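Local coordinates for protein homoaconitase large subunit (PDB 4KP2) that forms the large subunit of a hydro-lyase that interconverts (R)-homocitrate and homoisocitrate through cis-homoaconitate, with a [4Fe-4S] cluster as cofactor, at residues Val187-Ile192 and Lys218-Asp223; Gly326-Leu331 and Leu363-Ile368; Lys336-Arg341 and Ile426-Ala431; Ile350-Ser355 and Ala389-Leu394; Lys357-Ala362 and Ala376-Pro381. One frame throughout, in Å; residues are numbered along the deposited sequence.

How the contacts relate
Contacts 2 to 5 belong to one part of the fold, built round the parallel sheet that contains strands 317-320, 348-351 and 377-378; contact 1 lies between helices of another region. Contacts 2 and 5 have centres about 7 Å apart and meet at the turn between helices 356-363 and 367-374, where Ile367 N lies 2.8 Å from Ala362 O. Contacts 4 and 5 meet through the neighbouring strands 348-351 and 377-378. Contact 3, sharing helix 328-338 with contact 2, is centred about 14 Å from it. Contacts 1 and 2 are joined by a probable hydrogen bond between Asp223 OD2 and Ser329 OG, 3.0 Å. The predicted cluster ligand Cys383 lies nearest contact 4, with its side chain about 7 Å from that of Ile352.

Contact 1 of 5, residues Val187-Ile192 and Lys218-Asp223; sequences VSAKDI and KNMDMD
Met220 meets Ala189 and Ile192 in a small, buried apolar contact between the first turn of helix 189-200 and the short link joining helices 215-219 and 222-230. In the fold it joins the helical connections of two successive beta-alpha-beta crossovers: helix 189-200 lies between parallel strands 167-180 and 208-213, and the two linked helices lie between strands 208-213 and 239-242. No hydrogen bond crosses, and the nearest CA pair, Ala189 and Met220, is 8.3 Å apart, so the gap is bridged by side chains alone. Met220 does most of the reaching. Its chain is extended beyond CG (chi2 -169°, chi3 -178°), which carries the terminal methyl out from the link toward helix 189-200. The same methionine also packs against Arg225 and Leu228 of the helix that follows.

The receiving helix has a well-defined start. Ser188 is its N-cap, and Ser188 N donates to Asp191 OD2 over 2.8 Å, one half of a capping box; the bond meets the anti side of the carboxylate, somewhat out of its plane. Asp191 OD1 is in turn bonded to Gln294 N, so both carboxylate oxygens are engaged and the rotation of the group is restricted. The first turn is closed by the bond from Ile192 N to Ser188 O, 2.9 Å. This sets Ala189 and Ile192, three residues apart, on one helical face: Met220 CE touches Ala189 CB at 3.9 Å and meets Ile192 CD1 tip to tip at 3.6 Å.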
# COMPACT_ATOMS: atom_id res chain seq x y z
N VAL A 187 14.57 5.75 -26.50
CA VAL A 187 13.96 6.69 -25.57
C VAL A 187 12.46 6.45 -25.47
O VAL A 187 11.87 5.79 -26.32
CB VAL A 187 14.22 8.14 -25.98
CG1 VAL A 187 15.71 8.44 -25.95
CG2 VAL A 187 13.65 8.42 -27.36
N SER A 188 11.84 7.01 -24.43
CA SER A 188 10.41 6.84 -24.22
C SER A 188 9.68 8.18 -24.30
O SER A 188 10.31 9.23 -24.47
CB SER A 188 10.14 6.18 -22.87
OG SER A 188 10.58 7.01 -21.81
N ALA A 189 8.36 8.13 -24.17
CA ALA A 189 7.54 9.33 -24.22
C ALA A 189 7.87 10.27 -23.07
O ALA A 189 7.76 11.49 -23.21
CB ALA A 189 6.07 8.95 -24.19
N LYS A 190 8.27 9.71 -21.94
CA LYS A 190 8.71 10.50 -20.80
C LYS A 190 10.01 11.22 -21.14
O LYS A 190 10.20 12.39 -20.80
CB LYS A 190 8.89 9.63 -19.56
CG LYS A 190 9.57 10.32 -18.39
CD LYS A 190 8.84 11.59 -17.97
CE LYS A 190 7.52 11.28 -17.29
NZ LYS A 190 7.72 10.55 -16.01
N ASP A 191 10.91 10.51 -21.82
CA ASP A 191 12.17 11.11 -22.27
C ASP A 191 11.89 12.22 -23.27
O ASP A 191 12.61 13.22 -23.33
CB ASP A 191 13.07 10.05 -22.90
CG ASP A 191 13.47 8.96 -21.93
OD1 ASP A 191 14.39 9.20 -21.12
OD2 ASP A 191 12.87 7.87 -21.98
N ILE A 192 10.83 12.05 -24.06
CA ILE A 192 10.46 13.02 -25.07
C ILE A 192 9.84 14.27 -24.45
O ILE A 192 10.25 15.39 -24.76
CB ILE A 192 9.47 12.42 -26.08
CG1 ILE A 192 10.14 11.28 -26.85
CG2 ILE A 192 8.98 13.48 -27.05
CD1 ILE A 192 9.19 10.47 -27.70
N LYS A 218 2.26 11.27 -33.98
CA LYS A 218 1.31 10.55 -34.83
C LYS A 218 1.48 9.04 -34.70
O LYS A 218 0.53 8.28 -34.84
CB LYS A 218 1.49 10.98 -36.29
CG LYS A 218 0.46 10.41 -37.24
CD LYS A 218 -0.92 10.99 -36.98
CE LYS A 218 -1.93 10.49 -38.01
NZ LYS A 218 -3.27 11.12 -37.83
N ASN A 219 2.71 8.61 -34.43
CA ASN A 219 3.01 7.18 -34.30
C ASN A 219 2.91 6.69 -32.86
O ASN A 219 2.96 5.48 -32.60
CB ASN A 219 4.40 6.87 -34.86
CG ASN A 219 4.45 7.01 -36.37
OD1 ASN A 219 3.50 6.69 -37.07
ND2 ASN A 219 5.58 7.50 -36.87
N MET A 220 2.76 7.62 -31.92
CA MET A 220 2.61 7.28 -30.51
C MET A 220 1.31 6.55 -30.24
O MET A 220 0.28 6.83 -30.86
CB MET A 220 2.65 8.53 -29.65
CG MET A 220 4.03 8.97 -29.21
SD MET A 220 3.91 10.25 -27.94
CE MET A 220 5.63 10.61 -27.66
N ASP A 221 1.35 5.61 -29.30
CA ASP A 221 0.13 5.02 -28.77
C ASP A 221 -0.43 5.99 -27.74
O ASP A 221 0.20 6.99 -27.43
CB ASP A 221 0.41 3.65 -28.14
CG ASP A 221 1.44 3.72 -27.04
OD1 ASP A 221 2.27 4.65 -27.05
OD2 ASP A 221 1.43 2.83 -26.16
N MET A 222 -1.61 5.69 -27.20
CA MET A 222 -2.24 6.59 -26.25
C MET A 222 -1.47 6.68 -24.93
O MET A 222 -1.58 7.67 -24.21
CB MET A 222 -3.69 6.19 -25.99
CG MET A 222 -4.62 6.50 -27.16
SD MET A 222 -4.70 8.26 -27.53
CE MET A 222 -5.42 8.90 -26.02
N ASP A 223 -0.69 5.65 -24.62
CA ASP A 223 0.15 5.66 -23.43
C ASP A 223 1.21 6.75 -23.52
O ASP A 223 1.63 7.30 -22.50
CB ASP A 223 0.82 4.29 -23.22
CG ASP A 223 -0.19 3.19 -22.92
OD1 ASP A 223 -1.33 3.52 -22.52
OD2 ASP A 223 0.16 2.01 -23.09

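Contact 2 of 5, residues Gly326-Leu331 and Leu363-Ile368; sequences GRLSDL and LKEGII
Ile367, Leu331 and Leu328 account for most of the buried surface here, and the two branches of the isoleucine divide the work. Its CD1 meets Leu328 CD2 at 3.7 Å, the two side chains crossing at about a right angle. Its CG2, anti to the backbone N, turns instead to the next turn of the opposing helix, lying 4.1 Å from Leu331 CB and 4.0 Å from Leu331 O. The isoleucine therefore spans two residues one turn apart at the start of helix 328-338, and the Leu331 to Ile367 CA distance of 7.3 Å is the shortest between the segments. Leu328 has a chi1 of -136°, away from the staggered values, and its CD2 also lies 3.9 Å from Glu365 OE1. That carboxylate finds its charged partner elsewhere: Glu365 OE2 forms a salt bridge with Arg332, one turn along from Leu328.

The backbone places Ile367 for this role. Helix 356-363 ends in a Schellman motif at Gly366, whose positive phi of 75° favours glycine, and Gly366 is also the N-cap of helix 367-374. Among its neighbours, the contact wedges this helix-to-helix turn against helix 328-338: Leu328 and Leu331 also touch Gln361 and Val358 of helix 356-363, Ile368 packs on Leu363 of the second subunit, and Leu331 rests on Val351 of strand 348-351.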
# COMPACT_ATOMS: atom_id res chain seq x y z
N GLY A 326 2.21 4.98 -15.09
CA GLY A 326 1.69 3.94 -14.22
C GLY A 326 0.87 2.91 -14.97
O GLY A 326 0.29 2.01 -14.37
N ARG A 327 0.81 3.05 -16.29
CA ARG A 327 0.03 2.15 -17.12
C ARG A 327 0.75 0.83 -17.36
O ARG A 327 1.86 0.61 -16.87
CB ARG A 327 -0.34 2.82 -18.44
CG ARG A 327 -1.40 3.90 -18.29
CD ARG A 327 -1.43 4.83 -19.49
NE ARG A 327 -0.25 5.69 -19.53
CZ ARG A 327 -0.14 6.85 -18.90
NH1 ARG A 327 -1.15 7.30 -18.16
NH2 ARG A 327 0.97 7.57 -19.00
N LEU A 328 0.11 -0.05 -18.13
CA LEU A 328 0.63 -1.39 -18.38
C LEU A 328 1.99 -1.37 -19.06
O LEU A 328 2.91 -2.08 -18.65
CB LEU A 328 -0.36 -2.19 -19.24
CG LEU A 328 -0.66 -3.63 -18.83
CD1 LEU A 328 -1.39 -4.35 -19.96
CD2 LEU A 328 0.61 -4.38 -18.45
N SER A 329 2.11 -0.55 -20.10
CA SER A 329 3.34 -0.46 -20.88
C SER A 329 4.52 -0.02 -20.02
O SER A 329 5.65 -0.46 -20.23
CB SER A 329 3.16 0.49 -22.06
OG SER A 329 2.80 1.79 -21.61
N ASP A 330 4.25 0.86 -19.06
CA ASP A 330 5.29 1.36 -18.17
C ASP A 330 5.77 0.27 -17.22
O ASP A 330 6.96 0.15 -16.94
CB ASP A 330 4.78 2.57 -17.38
CG ASP A 330 4.30 3.69 -18.28
OD1 ASP A 330 5.14 4.49 -18.74
OD2 ASP A 330 3.08 3.78 -18.52
N LEU A 331 4.83 -0.52 -16.73
CA LEU A 331 5.14 -1.60 -15.79
C LEU A 331 5.91 -2.72 -16.47
O LEU A 331 6.93 -3.19 -15.95
CB LEU A 331 3.87 -2.15 -15.15
CG LEU A 331 3.06 -1.18 -14.28
CD1 LEU A 331 1.81 -1.86 -13.74
CD2 LEU A 331 3.92 -0.66 -13.14
N LEU A 363 -1.37 -8.53 -13.33
CA LEU A 363 -1.33 -9.67 -12.42
C LEU A 363 -1.44 -10.97 -13.20
O LEU A 363 -0.74 -11.95 -12.91
CB LEU A 363 -2.47 -9.58 -11.41
CG LEU A 363 -2.28 -8.62 -10.23
CD1 LEU A 363 -3.61 -8.38 -9.53
CD2 LEU A 363 -1.25 -9.17 -9.26
N LYS A 364 -2.31 -10.97 -14.21
CA LYS A 364 -2.52 -12.14 -15.05
C LYS A 364 -1.34 -12.32 -16.00
O LYS A 364 -1.22 -13.34 -16.67
CB LYS A 364 -3.82 -11.99 -15.84
CG LYS A 364 -4.42 -13.30 -16.31
CD LYS A 364 -5.71 -13.06 -17.08
CE LYS A 364 -6.44 -14.37 -17.36
NZ LYS A 364 -6.88 -15.03 -16.11
N GLU A 365 -0.48 -11.31 -16.06
CA GLU A 365 0.69 -11.34 -16.92
C GLU A 365 1.94 -11.67 -16.09
O GLU A 365 3.02 -11.88 -16.64
CB GLU A 365 0.85 -10.01 -17.64
CG GLU A 365 1.77 -10.05 -18.85
CD GLU A 365 1.62 -8.82 -19.73
OE1 GLU A 365 0.58 -8.13 -19.62
OE2 GLU A 365 2.54 -8.55 -20.53
N GLY A 366 1.77 -11.70 -14.77
CA GLY A 366 2.85 -12.05 -13.87
C GLY A 366 3.87 -10.93 -13.70
O GLY A 366 5.01 -11.17 -13.31
N ILE A 367 3.44 -9.71 -14.00
CA ILE A 367 4.32 -8.55 -13.89
C ILE A 367 4.53 -8.15 -12.43
O ILE A 367 5.63 -7.77 -12.03
CB ILE A 367 3.76 -7.35 -14.69
CG1 ILE A 367 3.61 -7.73 -16.16
CG2 ILE A 367 4.66 -6.14 -14.55
CD1 ILE A 367 3.17 -6.59 -17.05
N ILE A 368 3.47 -8.24 -11.64
CA ILE A 368 3.54 -7.93 -10.21
C ILE A 368 4.49 -8.89 -9.49
O ILE A 368 5.28 -8.47 -8.63
CB ILE A 368 2.15 -7.96 -9.55
CG1 ILE A 368 1.47 -6.60 -9.67
CG2 ILE A 368 2.24 -8.35 -8.08
CD1 ILE A 368 0.97 -6.28 -11.05

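Contact 3 of 5, residues Lys336-Arg341 and Ile426-Ala431; sequences KYLKGR and IAAISA
Tyr337 and Ile429 form the tight part of this contact. Ile429 CD1 lies over one face of the tyrosine ring, 3.9 Å from its centroid and 23° off the normal, which makes a CH-pi contact displaced toward the rim. Its closest ring atom is Tyr337 CD1, at 3.6 Å. Ile429 CG1 lies over the same face, at the root of the ring, 3.7 Å from Tyr337 CG, so both carbons of the isoleucine's longer branch are used. Next to them, Leu338 CD1 sits 4.0 Å from Ala428 CB and 3.5 Å from Ala428 O.

These residues join helices 328-338 and 424-433 on one face of the doubly wound parallel sheet; Ala427 and Ala431 of the second helix rest on strand 317-320, while Leu338 also touches Phe371 and Ala374 of helix 367-374. With an alanine in place of Tyr337, Ile429 CD1 would probably lose its aromatic face and border a gap near the protein surface.

The other side is loose: Lys336 extends away from the contact, and beyond Leu338 the chain leaves the helix through the exposed residues Lys339, Gly340 and Arg341. Gly340 has a phi of 87°, and a side chain there would jam against the carbonyl O of Lys339.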
# COMPACT_ATOMS: atom_id res chain seq x y z
N LYS A 336 10.82 -5.70 -17.28
CA LYS A 336 11.78 -6.28 -18.21
C LYS A 336 13.21 -6.16 -17.68
O LYS A 336 13.99 -7.11 -17.76
CB LYS A 336 11.66 -5.60 -19.57
CG LYS A 336 12.76 -5.96 -20.55
CD LYS A 336 12.56 -5.23 -21.87
CE LYS A 336 13.72 -5.49 -22.83
NZ LYS A 336 13.49 -4.82 -24.14
N TYR A 337 13.55 -4.99 -17.16
CA TYR A 337 14.88 -4.76 -16.61
C TYR A 337 14.98 -5.20 -15.15
O TYR A 337 16.07 -5.29 -14.59
CB TYR A 337 15.26 -3.28 -16.73
CG TYR A 337 15.56 -2.84 -18.15
CD1 TYR A 337 16.84 -2.97 -18.68
CD2 TYR A 337 14.57 -2.31 -18.96
CE1 TYR A 337 17.12 -2.57 -19.97
CE2 TYR A 337 14.84 -1.91 -20.25
CZ TYR A 337 16.12 -2.04 -20.75
OH TYR A 337 16.40 -1.65 -22.04
N LEU A 338 13.83 -5.49 -14.55
CA LEU A 338 13.78 -5.93 -13.16
C LEU A 338 13.62 -7.44 -13.10
O LEU A 338 13.58 -8.03 -12.02
CB LEU A 338 12.62 -5.25 -12.43
CG LEU A 338 12.88 -4.80 -11.00
CD1 LEU A 338 13.76 -3.57 -10.98
CD2 LEU A 338 11.56 -4.54 -10.28
N LYS A 339 13.54 -8.05 -14.27
CA LYS A 339 13.31 -9.49 -14.38
C LYS A 339 14.55 -10.28 -13.98
O LYS A 339 15.62 -10.12 -14.56
CB LYS A 339 12.90 -9.84 -15.81
CG LYS A 339 11.96 -11.02 -15.92
CD LYS A 339 11.10 -10.90 -17.18
CE LYS A 339 11.97 -10.67 -18.41
NZ LYS A 339 11.14 -10.40 -19.62
N GLY A 340 14.39 -11.13 -12.97
CA GLY A 340 15.47 -11.99 -12.52
C GLY A 340 16.38 -11.34 -11.49
O GLY A 340 17.04 -12.03 -10.71
N ARG A 341 16.43 -10.02 -11.50
CA ARG A 341 17.31 -9.28 -10.60
C ARG A 341 16.61 -8.92 -9.29
O ARG A 341 15.41 -9.16 -9.13
CB ARG A 341 17.81 -8.01 -11.27
CG ARG A 341 18.55 -8.25 -12.58
CD ARG A 341 19.88 -8.95 -12.33
NE ARG A 341 20.78 -8.16 -11.50
CZ ARG A 341 21.61 -7.23 -11.97
NH1 ARG A 341 21.66 -6.99 -13.27
NH2 ARG A 341 22.39 -6.56 -11.14
N ILE A 426 14.57 3.60 -16.90
CA ILE A 426 15.70 4.08 -16.11
C ILE A 426 15.44 3.91 -14.62
O ILE A 426 16.36 3.60 -13.85
CB ILE A 426 15.99 5.57 -16.42
CG1 ILE A 426 16.20 5.77 -17.92
CG2 ILE A 426 17.20 6.05 -15.65
CD1 ILE A 426 16.50 7.20 -18.31
N ALA A 427 14.19 4.08 -14.21
CA ALA A 427 13.81 3.93 -12.81
C ALA A 427 14.05 2.51 -12.32
O ALA A 427 14.53 2.30 -11.21
CB ALA A 427 12.35 4.33 -12.62
N ALA A 428 13.71 1.54 -13.16
CA ALA A 428 13.90 0.13 -12.82
C ALA A 428 15.38 -0.22 -12.75
O ALA A 428 15.82 -0.88 -11.81
CB ALA A 428 13.18 -0.76 -13.82
N ILE A 429 16.13 0.22 -13.75
CA ILE A 429 17.56 -0.06 -13.83
C ILE A 429 18.31 0.56 -12.66
O ILE A 429 19.18 -0.07 -12.05
CB ILE A 429 18.16 0.45 -15.15
CG1 ILE A 429 17.49 -0.23 -16.34
CG2 ILE A 429 19.66 0.21 -15.19
CD1 ILE A 429 17.95 0.29 -17.68
N SER A 430 17.97 1.81 -12.33
CA SER A 430 18.62 2.52 -11.24
C SER A 430 18.28 1.89 -9.89
O SER A 430 19.06 1.99 -8.94
CB SER A 430 18.23 3.99 -11.25
OG SER A 430 18.56 4.60 -12.49
N ALA A 431 17.12 1.25 -9.80
CA ALA A 431 16.71 0.56 -8.59
C ALA A 431 17.52 -0.72 -8.41
O ALA A 431 17.75 -1.18 -7.30
CB ALA A 431 15.23 0.24 -8.63

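Contact 4 of 5, residues Ile350-Ser355 and Ala389-Leu394; sequences IVIPAS and AHQGVL
Ile350 lays the end of its longer branch against bare backbone: its CD1 is 3.9 Å from Gly392 CA. The absence of a side chain on Gly392 is what permits this approach, since a CB at that position would point at the isoleucine and lie only 2.5 Å from Ile350 CD1, a clash. Chi1 of Ile350 is -57°, with CG1 anti to the carbonyl carbon, and chi2 of 178° extends CD1 straight out to the glycine. Two residues along, Ile352 repeats this conformation on the same side of the chain and brings its CD1 to 4.2 Å from Gln391 CG, a looser touch on the aliphatic part of the glutamine. No hydrogen bond joins the segments; the backbones stay 7.7 Å apart at the CA atoms of Ile350 and Gly392.

Segment 389-394 has no regular secondary structure and runs close behind the part of the chain carrying two predicted cluster ligands. The side chain of Ile352 is about 7 Å from that of Cys383, and that of Gln391 about 8 Å from that of Cys386, so the contact borders the probable cluster site. Pro86 of the second subunit packs on both Ile350 and Gln391.

Within the sheet, strand 348-351 runs between the parallel strands 317-320 and 377-378, and segment 389-394 is tied to strand 317-320 by a hydrogen bond from Gln317 NE2 to Gly392 O.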
# COMPACT_ATOMS: atom_id res chain seq x y z
N ILE A 350 9.26 1.30 -4.82
CA ILE A 350 7.82 1.38 -4.64
C ILE A 350 7.10 1.35 -5.99
O ILE A 350 7.37 2.17 -6.86
CB ILE A 350 7.42 2.67 -3.90
CG1 ILE A 350 8.13 2.74 -2.54
CG2 ILE A 350 5.91 2.74 -3.72
CD1 ILE A 350 7.84 4.01 -1.77
N VAL A 351 6.20 0.39 -6.15
CA VAL A 351 5.47 0.24 -7.41
C VAL A 351 3.96 0.34 -7.19
O VAL A 351 3.38 -0.41 -6.41
CB VAL A 351 5.78 -1.10 -8.09
CG1 VAL A 351 5.00 -1.23 -9.38
CG2 VAL A 351 7.28 -1.23 -8.35
N ILE A 352 3.33 1.29 -7.88
CA ILE A 352 1.89 1.49 -7.78
C ILE A 352 1.25 1.61 -9.16
O ILE A 352 1.48 2.59 -9.87
CB ILE A 352 1.55 2.77 -6.98
CG1 ILE A 352 2.15 2.70 -5.58
CG2 ILE A 352 0.04 2.96 -6.92
CD1 ILE A 352 1.84 3.92 -4.73
N PRO A 353 0.45 0.61 -9.54
CA PRO A 353 -0.26 0.65 -10.83
C PRO A 353 -1.24 1.82 -10.87
O PRO A 353 -1.83 2.15 -9.85
CB PRO A 353 -1.01 -0.69 -10.87
CG PRO A 353 -1.12 -1.11 -9.44
CD PRO A 353 0.13 -0.61 -8.78
N ALA A 354 -1.41 2.42 -12.05
CA ALA A 354 -2.24 3.61 -12.18
C ALA A 354 -3.73 3.32 -12.05
O ALA A 354 -4.52 4.23 -11.79
CB ALA A 354 -1.95 4.31 -13.50
N SER A 355 -4.12 2.06 -12.23
CA SER A 355 -5.53 1.71 -12.19
C SER A 355 -5.78 0.30 -11.65
O SER A 355 -4.85 -0.46 -11.40
CB SER A 355 -6.15 1.84 -13.59
OG SER A 355 -7.50 1.43 -13.58
N ALA A 389 1.70 12.80 0.37
CA ALA A 389 0.46 12.04 0.51
C ALA A 389 0.61 10.93 1.55
O ALA A 389 -0.25 10.05 1.65
CB ALA A 389 0.03 11.46 -0.82
N HIS A 390 1.70 10.98 2.31
CA HIS A 390 1.98 10.00 3.36
C HIS A 390 2.04 8.58 2.82
O HIS A 390 1.40 7.67 3.35
CB HIS A 390 0.95 10.11 4.49
CG HIS A 390 0.93 11.46 5.15
ND1 HIS A 390 -0.20 11.97 5.75
CD2 HIS A 390 1.90 12.39 5.31
CE1 HIS A 390 0.07 13.16 6.25
NE2 HIS A 390 1.34 13.44 6.00
N GLN A 391 2.81 8.40 1.76
CA GLN A 391 3.00 7.08 1.17
C GLN A 391 4.45 6.65 1.35
O GLN A 391 4.77 5.89 2.26
CB GLN A 391 2.64 7.11 -0.32
CG GLN A 391 2.48 5.74 -0.95
CD GLN A 391 1.21 5.04 -0.49
OE1 GLN A 391 0.12 5.29 -1.02
NE2 GLN A 391 1.34 4.16 0.50
N GLY A 392 5.33 7.16 0.49
CA GLY A 392 6.75 6.88 0.60
C GLY A 392 7.54 8.14 0.89
O GLY A 392 8.33 8.60 0.07
N VAL A 393 7.32 8.70 2.08
CA VAL A 393 7.92 9.97 2.47
C VAL A 393 9.45 9.90 2.59
O VAL A 393 9.99 8.94 3.15
CB VAL A 393 7.31 10.48 3.79
CG1 VAL A 393 7.98 11.78 4.24
CG2 VAL A 393 5.82 10.68 3.63
N LEU A 394 10.13 10.91 2.06
CA LEU A 394 11.58 10.98 2.12
C LEU A 394 12.07 11.65 3.39
O LEU A 394 11.39 12.49 3.97
CB LEU A 394 12.12 11.75 0.91
CG LEU A 394 11.82 11.19 -0.47
CD1 LEU A 394 12.39 12.11 -1.53
CD2 LEU A 394 12.39 9.79 -0.60

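Contact 5 of 5, residues Lys357-Ala362 and Ala376-Pro381; sequences KVFLQA and AMICTP
Segment 357-362 is helical throughout, with Gln361 N bonded to Lys357 O at 3.1 Å, whereas 376-381 runs extended from strand 377-378 into a loop. They approach most closely at Phe359 and Pro381, whose CA atoms are 7.5 Å apart, and no hydrogen bond crosses.

A single aromatic side chain spans the gap. With CG anti to the backbone N (chi1 -162°), the Phe359 side chain leaves the helix toward the loop, and the Pro381 side chain runs at about a right angle to it. Pro381 CG is 3.7 Å from Phe359 CD2, and Pro381 CD stands 4.1 Å from the same ring atom. Further out, Phe359 CZ is 4.2 Å from Ile378 CG2. These are apolar contacts between side chains. Pro381 lies two residues before the predicted cluster ligand Cys383, their side chains about 9 Å apart.

Helices 356-363 and 367-374 form the connection of a beta-alpha-beta crossover between the adjacent parallel strands 348-351 and 377-378. Ile368 of the second helix packs on Phe359, its Phe371 and Val372 touch Ile378, and Val372 of the second subunit also reaches Phe359.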
# COMPACT_ATOMS: atom_id res chain seq x y z
N LYS A 357 -7.83 -1.82 -13.39
CA LYS A 357 -7.79 -2.61 -14.62
C LYS A 357 -6.35 -2.93 -14.99
O LYS A 357 -6.02 -4.06 -15.36
CB LYS A 357 -8.48 -1.87 -15.76
CG LYS A 357 -8.48 -2.63 -17.07
CD LYS A 357 -9.11 -1.81 -18.18
CE LYS A 357 -10.56 -1.48 -17.88
NZ LYS A 357 -11.18 -0.65 -18.95
N VAL A 358 -5.49 -1.92 -14.89
CA VAL A 358 -4.06 -2.08 -15.17
C VAL A 358 -3.44 -3.08 -14.20
O VAL A 358 -2.62 -3.91 -14.59
CB VAL A 358 -3.32 -0.73 -15.06
CG1 VAL A 358 -1.82 -0.93 -15.23
CG2 VAL A 358 -3.85 0.25 -16.10
N PHE A 359 -3.85 -3.00 -12.94
CA PHE A 359 -3.39 -3.91 -11.90
C PHE A 359 -3.71 -5.36 -12.28
O PHE A 359 -2.84 -6.22 -12.26
CB PHE A 359 -4.06 -3.57 -10.57
CG PHE A 359 -3.36 -4.14 -9.36
CD1 PHE A 359 -2.23 -4.93 -9.49
CD2 PHE A 359 -3.84 -3.88 -8.09
CE1 PHE A 359 -1.60 -5.45 -8.38
CE2 PHE A 359 -3.22 -4.40 -6.97
CZ PHE A 359 -2.09 -5.19 -7.11
N LEU A 360 -4.96 -5.60 -12.64
CA LEU A 360 -5.44 -6.94 -12.95
C LEU A 360 -4.73 -7.58 -14.14
O LEU A 360 -4.28 -8.73 -14.06
CB LEU A 360 -6.95 -6.93 -13.18
CG LEU A 360 -7.81 -6.74 -11.93
CD1 LEU A 360 -9.28 -6.64 -12.29
CD2 LEU A 360 -7.56 -7.90 -10.97
N GLN A 361 -4.63 -6.85 -15.24
CA GLN A 361 -4.03 -7.38 -16.45
C GLN A 361 -2.51 -7.51 -16.33
O GLN A 361 -1.87 -8.17 -17.14
CB GLN A 361 -4.41 -6.54 -17.67
CG GLN A 361 -4.02 -5.08 -17.56
CD GLN A 361 -4.67 -4.24 -18.64
OE1 GLN A 361 -5.47 -4.73 -19.43
NE2 GLN A 361 -4.32 -2.96 -18.69
N ALA A 362 -1.94 -6.87 -15.30
CA ALA A 362 -0.52 -7.01 -15.02
C ALA A 362 -0.30 -8.14 -14.02
O ALA A 362 0.82 -8.65 -13.87
CB ALA A 362 0.05 -5.71 -14.49
N ALA A 376 10.06 -5.14 -4.43
CA ALA A 376 9.35 -3.87 -4.52
C ALA A 376 8.20 -3.82 -3.51
O ALA A 376 7.69 -4.85 -3.08
CB ALA A 376 8.82 -3.66 -5.93
N MET A 377 7.80 -2.61 -3.15
CA MET A 377 6.67 -2.42 -2.24
C MET A 377 5.42 -2.03 -3.01
O MET A 377 5.24 -0.87 -3.39
CB MET A 377 7.00 -1.37 -1.18
CG MET A 377 7.89 -1.88 -0.06
SD MET A 377 8.16 -0.66 1.24
CE MET A 377 9.18 0.53 0.38
N ILE A 378 4.55 -3.00 -3.24
CA ILE A 378 3.31 -2.77 -3.97
C ILE A 378 2.28 -2.07 -3.09
O ILE A 378 2.06 -2.47 -1.94
CB ILE A 378 2.71 -4.09 -4.49
CG1 ILE A 378 3.79 -4.91 -5.21
CG2 ILE A 378 1.52 -3.82 -5.40
CD1 ILE A 378 4.39 -4.21 -6.40
N CYS A 379 1.65 -1.03 -3.62
CA CYS A 379 0.64 -0.30 -2.88
C CYS A 379 -0.66 -0.16 -3.67
O CYS A 379 -0.71 -0.48 -4.86
CB CYS A 379 1.16 1.08 -2.47
SG CYS A 379 2.58 1.04 -1.35
N THR A 380 -1.70 0.32 -3.00
CA THR A 380 -3.01 0.51 -3.61
C THR A 380 -2.94 1.47 -4.79
O THR A 380 -2.37 2.55 -4.68
CB THR A 380 -4.02 1.05 -2.57
OG1 THR A 380 -4.24 0.06 -1.55
CG2 THR A 380 -5.34 1.40 -3.22
N PRO A 381 -3.52 1.06 -5.93
CA PRO A 381 -3.57 1.85 -7.17
C PRO A 381 -4.02 3.29 -6.95
O PRO A 381 -5.21 3.56 -6.83
CB PRO A 381 -4.59 1.10 -8.02
CG PRO A 381 -4.45 -0.31 -7.59
CD PRO A 381 -4.13 -0.27 -6.12